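Long-range contact in flagellar hook protein FlgE (Caulobacter crescentus CB15, PDB 5AY6), which forms the flagellar hook, the curved segment thought to act as a universal joint passing motor torque to the filament: residues Ser248-Pro253 with Pro263-Trp268. Residues are numbered along the deposited sequence; the frame is centred on the assembly and turned at random.
Sequences SGYIAP and PTPPTW
Tyr250 and Thr267 meet through their aliphatic parts, Tyr250 CB lying 4.1 Å from Thr267 CG2, and beside them Tyr250 CE2 comes obliquely to Pro265 CG at 4.3 Å. Because Tyr250 CG lies anti to its own backbone N (chi1 174°), the tyrosine ring reaches the proline, whose rigid ring offers an apolar surface; Lys246 adds a cation-pi contact to the same ring. At the other end Ser248 OG packs 3.5 Å from Trp268 CB while the indole turns away from 248-253 and touches Ile274. The small serine suits this close approach, and its hydroxyl is hydrogen-bonded to Ala269 O and Ile274 N.

No direct hydrogen bond crosses between the segments, and water takes that role. One molecule accepts from Gly249 N (2.8 Å) and donates to Trp268 O (2.6 Å), next to a CA-H...O contact from Ser248 CA to that carbonyl. A second donates to Tyr250 O and to Thr267 OG1. Threonine suits its place by dividing the work: its methyl packs, while OG1 accepts from water and donates to Pro265 O (2.8 Å) from above the carbonyl plane. Gly249 has a positive phi (79°), which residues with a CB adopt less readily.

Two arms of the long irregular loop between strands 242-245 and 277-291, within the FlaE D2 family region, are therefore joined by one small apolar patch and water bridges, implying a partly hydrated junction.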
loop_
_atom_site.group_PDB
_atom_site.type_symbol
_atom_site.label_atom_id
_atom_site.label_comp_id
_atom_site.label_asym_id
_atom_site.label_seq_id
_atom_site.Cartn_x
_atom_site.Cartn_y
_atom_site.Cartn_z
ATOM N N SER A 248 -25.285 -7.860 11.562
ATOM C CA SER A 248 -25.482 -6.861 12.593
ATOM C C SER A 248 -25.528 -7.601 13.922
ATOM O O SER A 248 -26.147 -8.659 14.022
ATOM C CB SER A 248 -26.766 -6.065 12.359
ATOM O OG SER A 248 -26.690 -5.307 11.162
ATOM N N GLY A 249 -24.825 -7.078 14.921
ATOM C CA GLY A 249 -24.855 -7.668 16.245
ATOM C C GLY A 249 -23.990 -8.898 16.447
ATOM O O GLY A 249 -24.028 -9.499 17.522
ATOM N N TYR A 250 -23.207 -9.282 15.440
ATOM C CA TYR A 250 -22.314 -10.427 15.603
ATOM C C TYR A 250 -21.239 -10.144 16.640
ATOM O O TYR A 250 -20.545 -9.130 16.564
ATOM C CB TYR A 250 -21.633 -10.826 14.288
ATOM C CG TYR A 250 -20.600 -11.926 14.486
ATOM C CD1 TYR A 250 -20.992 -13.247 14.683
ATOM C CD2 TYR A 250 -19.237 -11.641 14.501
ATOM C CE1 TYR A 250 -20.053 -14.257 14.875
ATOM C CE2 TYR A 250 -18.296 -12.640 14.696
ATOM C CZ TYR A 250 -18.709 -13.944 14.886
ATOM O OH TYR A 250 -17.778 -14.935 15.079
ATOM N N ILE A 251 -21.098 -11.060 17.594
ATOM C CA ILE A 251 -20.017 -11.010 18.566
ATOM C C ILE A 251 -19.109 -12.230 18.421
ATOM O O ILE A 251 -19.565 -13.371 18.512
ATOM C CB ILE A 251 -20.561 -10.938 20.003
ATOM C CG1 ILE A 251 -21.342 -9.632 20.198
ATOM C CG2 ILE A 251 -19.421 -11.043 21.008
ATOM C CD1 ILE A 251 -22.071 -9.522 21.516
ATOM N N ALA A 252 -17.824 -11.993 18.177
ATOM C CA ALA A 252 -16.865 -13.088 18.062
ATOM C C ALA A 252 -16.650 -13.746 19.420
ATOM O O ALA A 252 -16.271 -13.074 20.371
ATOM C CB ALA A 252 -15.546 -12.586 17.509
ATOM N N PRO A 253 -16.894 -15.063 19.518
ATOM C CA PRO A 253 -16.704 -15.757 20.797
ATOM C C PRO A 253 -15.277 -15.636 21.300
ATOM O O PRO A 253 -14.349 -15.595 20.494
ATOM C CB PRO A 253 -17.037 -17.214 20.464
ATOM C CG PRO A 253 -17.938 -17.129 19.282
ATOM C CD PRO A 253 -17.431 -15.957 18.480
ATOM N N PRO A 263 -8.445 -10.208 14.727
ATOM C CA PRO A 263 -8.920 -8.825 14.723
ATOM C C PRO A 263 -10.408 -8.824 14.415
ATOM O O PRO A 263 -10.857 -9.671 13.637
ATOM C CB PRO A 263 -8.109 -8.166 13.601
ATOM C CG PRO A 263 -6.897 -9.019 13.461
ATOM C CD PRO A 263 -7.357 -10.419 13.758
ATOM N N THR A 264 -11.164 -7.933 15.047
ATOM C CA THR A 264 -12.605 -7.933 14.874
ATOM C C THR A 264 -12.920 -7.825 13.396
ATOM O O THR A 264 -12.506 -6.864 12.743
ATOM C CB THR A 264 -13.273 -6.785 15.632
ATOM O OG1 THR A 264 -12.945 -6.881 17.025
ATOM C CG2 THR A 264 -14.776 -6.866 15.464
ATOM N N PRO A 265 -13.623 -8.833 12.855
ATOM C CA PRO A 265 -13.939 -8.866 11.424
ATOM C C PRO A 265 -14.920 -7.770 11.046
ATOM O O PRO A 265 -15.605 -7.242 11.928
ATOM C CB PRO A 265 -14.571 -10.251 11.236
ATOM C CG PRO A 265 -15.172 -10.562 12.571
ATOM C CD PRO A 265 -14.182 -9.996 13.567
ATOM N N PRO A 266 -14.983 -7.423 9.752
ATOM C CA PRO A 266 -16.005 -6.492 9.273
ATOM C C PRO A 266 -17.387 -6.970 9.686
ATOM O O PRO A 266 -17.761 -8.110 9.407
ATOM C CB PRO A 266 -15.830 -6.520 7.745
ATOM C CG PRO A 266 -15.071 -7.781 7.467
ATOM C CD PRO A 266 -14.169 -7.958 8.649
ATOM N N THR A 267 -18.118 -6.103 10.374
ATOM C CA THR A 267 -19.413 -6.441 10.942
ATOM C C THR A 267 -20.389 -5.309 10.622
ATOM O O THR A 267 -20.079 -4.152 10.880
ATOM C CB THR A 267 -19.309 -6.643 12.475
ATOM O OG1 THR A 267 -18.292 -7.612 12.776
ATOM C CG2 THR A 267 -20.637 -7.094 13.061
ATOM N N TRP A 268 -21.545 -5.640 10.049
ATOM C CA TRP A 268 -22.557 -4.644 9.687
ATOM C C TRP A 268 -22.967 -3.797 10.890
ATOM O O TRP A 268 -23.091 -4.303 12.002
ATOM C CB TRP A 268 -23.810 -5.313 9.107
ATOM C CG TRP A 268 -23.664 -5.924 7.746
ATOM C CD1 TRP A 268 -23.938 -7.219 7.397
ATOM C CD2 TRP A 268 -23.237 -5.270 6.548
ATOM N NE1 TRP A 268 -23.704 -7.409 6.057
ATOM C CE2 TRP A 268 -23.274 -6.224 5.509
ATOM C CE3 TRP A 268 -22.827 -3.965 6.244
ATOM C CZ2 TRP A 268 -22.911 -5.926 4.198
ATOM C CZ3 TRP A 268 -22.467 -3.667 4.937
ATOM C CH2 TRP A 268 -22.513 -4.644 3.932
HETATM O O HOH W 1 -23.347 -4.754 14.593
HETATM O O HOH W 2 -17.977 -8.595 15.544
#